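Local coordinates for reticulocyte-binding protein 2a (Plasmodium vivax, PDB 4Z8N), which probably binds red blood cells through this mainly helical erythrocyte-binding domain during invasion by the malaria parasite, at residues Val26-Asn29 with Tyr30-Glu33; Gln116-Met119 with Glu120-Asp124. One frame throughout, in Å; residues are numbered along the deposited sequence.

Both contacts are local, between residues three to five apart in one continuous run of chain. Contact 1 is largely buried and lies within helix 26-37. Contact 2 lies nearer the surface, where the loop after helix 94-115 turns into helix 119-136. Each has an aromatic ring over a backbone carbonyl one helical turn earlier: Phe31 over Gln27 O, Tyr122 over Asn118 O. The polar chemistry differs. Contact 1 sets an asparagine beside a buried carboxylate, whereas contact 2 has a threonine hydroxyl on the backbone and polar links to Gln66. The two sites touch where Gln27 of contact 1 packs on Thr123 of contact 2.

Contact 1 of 2, residues Val26-Asn29 with Tyr30-Glu33; sequences VQMN and YFAE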
ATOM      1  N   VAL A  26      -3.390   8.381  -0.527  1.00 32.55           N
ATOM      2  CA  VAL A  26      -4.515   8.124   0.367  1.00 34.32           C
ATOM      3  C   VAL A  26      -5.480   9.315   0.412  1.00 36.51           C
ATOM      4  O   VAL A  26      -6.678   9.132   0.622  1.00 40.58           O
ATOM      5  CB  VAL A  26      -4.032   7.774   1.798  1.00 35.99           C
ATOM      6  CG1 VAL A  26      -3.336   8.964   2.449  1.00 33.47           C
ATOM      7  CG2 VAL A  26      -5.192   7.284   2.654  1.00 33.89           C
ATOM      8  N   GLN A  27      -4.963  10.523   0.195  1.00 36.12           N
ATOM      9  CA  GLN A  27      -5.799  11.724   0.155  1.00 33.66           C
ATOM     10  C   GLN A  27      -6.868  11.617  -0.932  1.00 36.31           C
ATOM     11  O   GLN A  27      -7.993  12.085  -0.756  1.00 37.49           O
ATOM     12  CB  GLN A  27      -4.946  12.977  -0.082  1.00 34.92           C
ATOM     13  CG  GLN A  27      -3.970  13.318   1.043  1.00 37.04           C
ATOM     14  CD  GLN A  27      -2.566  12.795   0.787  1.00 41.10           C
ATOM     15  OE1 GLN A  27      -2.376  11.629   0.436  1.00 41.26           O
ATOM     16  NE2 GLN A  27      -1.572  13.660   0.960  1.00 40.79           N
ATOM     17  N   MET A  28      -6.505  11.003  -2.054  1.00 36.29           N
ATOM     18  CA  MET A  28      -7.419  10.853  -3.181  1.00 36.02           C
ATOM     19  C   MET A  28      -8.554   9.919  -2.805  1.00 41.90           C
ATOM     20  O   MET A  28      -9.698  10.113  -3.212  1.00 44.21           O
ATOM     21  CB  MET A  28      -6.678  10.333  -4.416  1.00 37.22           C
ATOM     22  CG  MET A  28      -5.478  11.185  -4.819  1.00 38.20           C
ATOM     23  SD  MET A  28      -5.923  12.870  -5.294  1.00 50.89           S
ATOM     24  CE  MET A  28      -6.554  12.607  -6.944  1.00 44.83           C
ATOM     25  N   ASN A  29      -8.222   8.899  -2.022  1.00 41.80           N
ATOM     26  CA  ASN A  29      -9.218   7.990  -1.486  1.00 42.70           C
ATOM     27  C   ASN A  29     -10.154   8.737  -0.544  1.00 39.69           C
ATOM     28  O   ASN A  29     -11.367   8.531  -0.553  1.00 41.20           O
ATOM     29  CB  ASN A  29      -8.541   6.830  -0.756  1.00 49.35           C
ATOM     30  CG  ASN A  29      -9.415   5.598  -0.686  1.00 53.92           C
ATOM     31  OD1 ASN A  29     -10.489   5.618  -0.087  1.00 63.37           O
ATOM     32  ND2 ASN A  29      -8.952   4.511  -1.289  1.00 52.62           N
ATOM     33  N   TYR A  30      -9.571   9.615   0.263  1.00 34.19           N
ATOM     34  CA  TYR A  30     -10.324  10.425   1.210  1.00 36.58           C
ATOM     35  C   TYR A  30     -11.309  11.358   0.501  1.00 38.25           C
ATOM     36  O   TYR A  30     -12.462  11.490   0.919  1.00 37.31           O
ATOM     37  CB  TYR A  30      -9.360  11.229   2.089  1.00 34.16           C
ATOM     38  CG  TYR A  30     -10.022  12.286   2.943  1.00 37.27           C
ATOM     39  CD1 TYR A  30     -10.673  11.946   4.121  1.00 36.30           C
ATOM     40  CD2 TYR A  30      -9.983  13.627   2.578  1.00 43.00           C
ATOM     41  CE1 TYR A  30     -11.277  12.905   4.906  1.00 42.61           C
ATOM     42  CE2 TYR A  30     -10.586  14.597   3.359  1.00 46.62           C
ATOM     43  CZ  TYR A  30     -11.230  14.229   4.520  1.00 46.67           C
ATOM     44  OH  TYR A  30     -11.830  15.184   5.303  1.00 48.51           O
ATOM     45  N   PHE A  31     -10.859  11.996  -0.576  1.00 34.31           N
ATOM     46  CA  PHE A  31     -11.705  12.926  -1.316  1.00 41.43           C
ATOM     47  C   PHE A  31     -12.893  12.207  -1.951  1.00 42.31           C
ATOM     48  O   PHE A  31     -13.976  12.781  -2.087  1.00 43.08           O
ATOM     49  CB  PHE A  31     -10.891  13.656  -2.387  1.00 40.21           C
ATOM     50  CG  PHE A  31      -9.811  14.539  -1.830  1.00 40.65           C
ATOM     51  CD1 PHE A  31      -9.981  15.183  -0.614  1.00 43.32           C
ATOM     52  CD2 PHE A  31      -8.620  14.718  -2.517  1.00 41.18           C
ATOM     53  CE1 PHE A  31      -8.988  15.998  -0.095  1.00 42.45           C
ATOM     54  CE2 PHE A  31      -7.621  15.530  -2.003  1.00 43.09           C
ATOM     55  CZ  PHE A  31      -7.806  16.171  -0.790  1.00 43.62           C
ATOM     56  N   ALA A  32     -12.687  10.951  -2.334  1.00 37.78           N
ATOM     57  CA  ALA A  32     -13.759  10.138  -2.896  1.00 40.12           C
ATOM     58  C   ALA A  32     -14.784   9.784  -1.824  1.00 41.69           C
ATOM     59  O   ALA A  32     -15.982   9.726  -2.097  1.00 43.93           O
ATOM     60  CB  ALA A  32     -13.195   8.872  -3.532  1.00 40.44           C
ATOM     61  N   GLU A  33     -14.307   9.558  -0.603  1.00 40.61           N
ATOM     62  CA  GLU A  33     -15.184   9.228   0.520  1.00 42.01           C
ATOM     63  C   GLU A  33     -16.077  10.400   0.905  1.00 44.03           C
ATOM     64  O   GLU A  33     -17.270  10.221   1.155  1.00 43.59           O
ATOM     65  CB  GLU A  33     -14.365   8.783   1.734  1.00 38.98           C
ATOM     66  CG  GLU A  33     -13.722   7.420   1.564  1.00 41.37           C
ATOM     67  CD  GLU A  33     -14.743   6.331   1.304  1.00 45.28           C
ATOM     68  OE1 GLU A  33     -15.821   6.361   1.937  1.00 47.62           O
ATOM     69  OE2 GLU A  33     -14.475   5.453   0.458  1.00 43.72           O
TER
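Tyr30 N, Phe31 N, Ala32 N and Glu33 N bond in turn to Val26 O, Gln27 O, Met28 O and Asn29 O, the i to i+4 ladder of an alpha helix, with Phe31 N 2.9 Å from Gln27 O.

The Phe31 ring folds back over the preceding turn. Its CG lies anti to its carbonyl carbon (chi1 -64°), which brings one ring face over Gln27 O. That oxygen is 3.2 Å from Phe31 CG and sits off-centre, toward the rim. The same oxygen accepts the Phe31 N-H, and bond and ring of one residue meet at one carbonyl. Met28 adds a looser apolar touch, with its SD 4.3 Å from Phe31 CD2. Tyr30 takes a different first torsion, with CG anti to the backbone N. Its CB still lies 3.3 Å from Gln27 O, which is near the plane of the Tyr30 ring at its edge.

Helix 26-37 is a short helix packed among long ones in this mainly helical erythrocyte-binding domain. Met28 faces helix 42-69, Tyr30 reaches helices 246-297 and 119-136, and Phe31 meets Phe129 edge-to-face.

Asn29 and Glu33 run side by side one turn apart. Their amide and carboxylate planes are nearly coplanar, 18° apart. Asn29 OD1 is 4.0 Å from Glu33 OE2, and this buried amide oxygen has no polar partner in the model. The carboxylate is better supplied: Glu33 OE1 has weak hydrogen bonds with Tyr36 OH and Tyr158 OH, and Glu33 OE2 forms a long, weak ion pair with Lys264. The lysine would be expected to help stabilise the buried negative charge.

Contact 2 of 2, residues Gln116-Met119 with Glu120-Asp124; sequences QANM and ESYTD
Asn118 lays its CB over one face of the Tyr122 ring. The CB is 4.0 Å from the ring centroid and 19° off the ring normal, a CH-pi contact displaced toward the rim. The amide plane of Asn118 stands steeply to the ring, at 71°. Tyr122 has CG anti to its own carbonyl carbon (chi1 -71°), which lays the ring back over the preceding turn. Asn118 O lies over a face of the ring as well, 3.2 Å from Tyr122 CG. The same oxygen accepts the Tyr122 N-H in a fairly straight bond of 2.9 Å.

The Tyr122 side is the tightly packed part, although Asn118 itself is exposed. Tyr122 is buried, with Leu59 and Ile63 of helix 42-69 against its side chain. Its polar end is tied to Gln66: Tyr122 OH and Asn118 ND2 both hydrogen-bond to Gln66 OE1, while Ala117 O bonds to Gln66 NE2. One glutamine side chain thus links the turn, the ring hydroxyl and helix 42-69.

Met119 O is gripped twice. Thr123 N and Thr123 OG1 both donate to it, at 2.9 Å and 2.8 Å, from opposite faces of its carbonyl plane. Met119 also touches Ile18 and Tyr25.

The solvent side is looser. Glu120 and Ser121 are exposed and meet the preceding residues mainly through backbone and CB atoms. Glu120 is a calcium ligand in a crystal structure of this protein, although no ion is bound to this chain in the model.

A type II beta turn over Gln116-Met119, closed by Met119 N to Gln116 O, leads into helix 119-136. Asn118 takes the N-cap position but makes no side-chain capping bond. The whole is a turn-to-helix junction between helices 94-115 and 119-136 of the Rh5 coiled-coil domain.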
ATOM      1  N   GLN A 116       7.900   8.431  -7.283  1.00 46.29           N
ATOM      2  CA  GLN A 116       7.842   9.441  -6.231  1.00 48.26           C
ATOM      3  C   GLN A 116       8.139  10.851  -6.735  1.00 48.26           C
ATOM      4  O   GLN A 116       8.199  11.791  -5.944  1.00 47.59           O
ATOM      5  CB  GLN A 116       8.814   9.094  -5.103  1.00 48.90           C
ATOM      6  CG  GLN A 116       8.331   8.008  -4.162  1.00 48.77           C
ATOM      7  CD  GLN A 116       9.286   7.790  -3.006  1.00 55.63           C
ATOM      8  OE1 GLN A 116      10.449   8.193  -3.066  1.00 57.55           O
ATOM      9  NE2 GLN A 116       8.799   7.162  -1.942  1.00 58.37           N
ATOM     10  N   ALA A 117       8.339  11.001  -8.041  1.00 48.35           N
ATOM     11  CA  ALA A 117       8.594  12.320  -8.614  1.00 49.75           C
ATOM     12  C   ALA A 117       7.381  13.224  -8.406  1.00 48.30           C
ATOM     13  O   ALA A 117       6.240  12.760  -8.461  1.00 46.91           O
ATOM     14  CB  ALA A 117       8.933  12.207 -10.092  1.00 51.16           C
ATOM     15  N   ASN A 118       7.642  14.503  -8.141  1.00 52.42           N
ATOM     16  CA  ASN A 118       6.595  15.504  -7.921  1.00 54.06           C
ATOM     17  C   ASN A 118       5.702  15.202  -6.715  1.00 51.95           C
ATOM     18  O   ASN A 118       4.616  15.769  -6.590  1.00 49.72           O
ATOM     19  CB  ASN A 118       5.726  15.644  -9.172  1.00 52.70           C
ATOM     20  CG  ASN A 118       6.542  15.882 -10.423  1.00 57.81           C
ATOM     21  OD1 ASN A 118       7.377  16.787 -10.471  1.00 58.46           O
ATOM     22  ND2 ASN A 118       6.313  15.061 -11.443  1.00 58.38           N
ATOM     23  N   MET A 119       6.167  14.316  -5.839  1.00 48.53           N
ATOM     24  CA  MET A 119       5.419  13.903  -4.649  1.00 49.38           C
ATOM     25  C   MET A 119       4.986  15.101  -3.820  1.00 48.56           C
ATOM     26  O   MET A 119       3.875  15.155  -3.292  1.00 48.28           O
ATOM     27  CB  MET A 119       6.271  12.951  -3.802  1.00 53.39           C
ATOM     28  CG  MET A 119       6.047  13.038  -2.299  1.00 58.43           C
ATOM     29  SD  MET A 119       7.153  11.949  -1.379  1.00137.28           S
ATOM     30  CE  MET A 119       8.725  12.304  -2.164  1.00 75.84           C
ATOM     31  N   GLU A 120       5.882  16.071  -3.746  1.00 51.78           N
ATOM     32  CA  GLU A 120       5.710  17.258  -2.932  1.00 60.04           C
ATOM     33  C   GLU A 120       4.690  18.217  -3.522  1.00 61.88           C
ATOM     34  O   GLU A 120       3.855  18.776  -2.804  1.00 47.12           O
ATOM     35  CB  GLU A 120       7.051  17.953  -2.790  1.00 68.24           C
ATOM     36  CG  GLU A 120       7.055  19.091  -1.838  1.00 79.03           C
ATOM     37  CD  GLU A 120       8.464  19.551  -1.550  1.00 93.12           C
ATOM     38  OE1 GLU A 120       9.059  20.261  -2.389  1.00 98.41           O
ATOM     39  OE2 GLU A 120       8.996  19.153  -0.494  1.00 97.60           O
ATOM     40  N   SER A 121       4.785  18.416  -4.832  1.00 57.01           N
ATOM     41  CA  SER A 121       3.839  19.244  -5.562  1.00 55.73           C
ATOM     42  C   SER A 121       2.447  18.620  -5.516  1.00 54.72           C
ATOM     43  O   SER A 121       1.448  19.323  -5.367  1.00 54.14           O
ATOM     44  CB  SER A 121       4.298  19.427  -7.008  1.00 58.73           C
ATOM     45  OG  SER A 121       5.565  20.057  -7.063  1.00 64.94           O
ATOM     46  N   TYR A 122       2.393  17.296  -5.637  1.00 42.60           N
ATOM     47  CA  TYR A 122       1.132  16.566  -5.556  1.00 45.51           C
ATOM     48  C   TYR A 122       0.475  16.716  -4.186  1.00 44.98           C
ATOM     49  O   TYR A 122      -0.716  17.009  -4.090  1.00 43.73           O
ATOM     50  CB  TYR A 122       1.348  15.084  -5.866  1.00 42.50           C
ATOM     51  CG  TYR A 122       1.663  14.803  -7.316  1.00 46.95           C
ATOM     52  CD1 TYR A 122       1.252  15.675  -8.316  1.00 51.02           C
ATOM     53  CD2 TYR A 122       2.364  13.662  -7.687  1.00 44.94           C
ATOM     54  CE1 TYR A 122       1.535  15.423  -9.644  1.00 53.73           C
ATOM     55  CE2 TYR A 122       2.652  13.402  -9.016  1.00 49.19           C
ATOM     56  CZ  TYR A 122       2.233  14.287  -9.989  1.00 54.16           C
ATOM     57  OH  TYR A 122       2.513  14.038 -11.313  1.00 57.64           O
ATOM     58  N   THR A 123       1.262  16.510  -3.132  1.00 47.81           N
ATOM     59  CA  THR A 123       0.778  16.632  -1.759  1.00 49.30           C
ATOM     60  C   THR A 123       0.262  18.041  -1.461  1.00 53.35           C
ATOM     61  O   THR A 123      -0.748  18.211  -0.775  1.00 50.45           O
ATOM     62  CB  THR A 123       1.887  16.275  -0.748  1.00 54.21           C
ATOM     63  OG1 THR A 123       2.339  14.937  -0.987  1.00 56.54           O
ATOM     64  CG2 THR A 123       1.377  16.387   0.682  1.00 55.14           C
ATOM     65  N   ASP A 124       0.963  19.044  -1.984  1.00 56.19           N
ATOM     66  CA  ASP A 124       0.583  20.439  -1.785  1.00 60.73           C
ATOM     67  C   ASP A 124      -0.793  20.738  -2.370  1.00 55.73           C
ATOM     68  O   ASP A 124      -1.606  21.413  -1.746  1.00 54.74           O
ATOM     69  CB  ASP A 124       1.626  21.374  -2.403  1.00 71.53           C
ATOM     70  CG  ASP A 124       2.926  21.400  -1.620  1.00 80.47           C
ATOM     71  OD1 ASP A 124       3.033  20.661  -0.617  1.00 79.29           O
ATOM     72  OD2 ASP A 124       3.843  22.156  -2.009  1.00 87.36           O
TER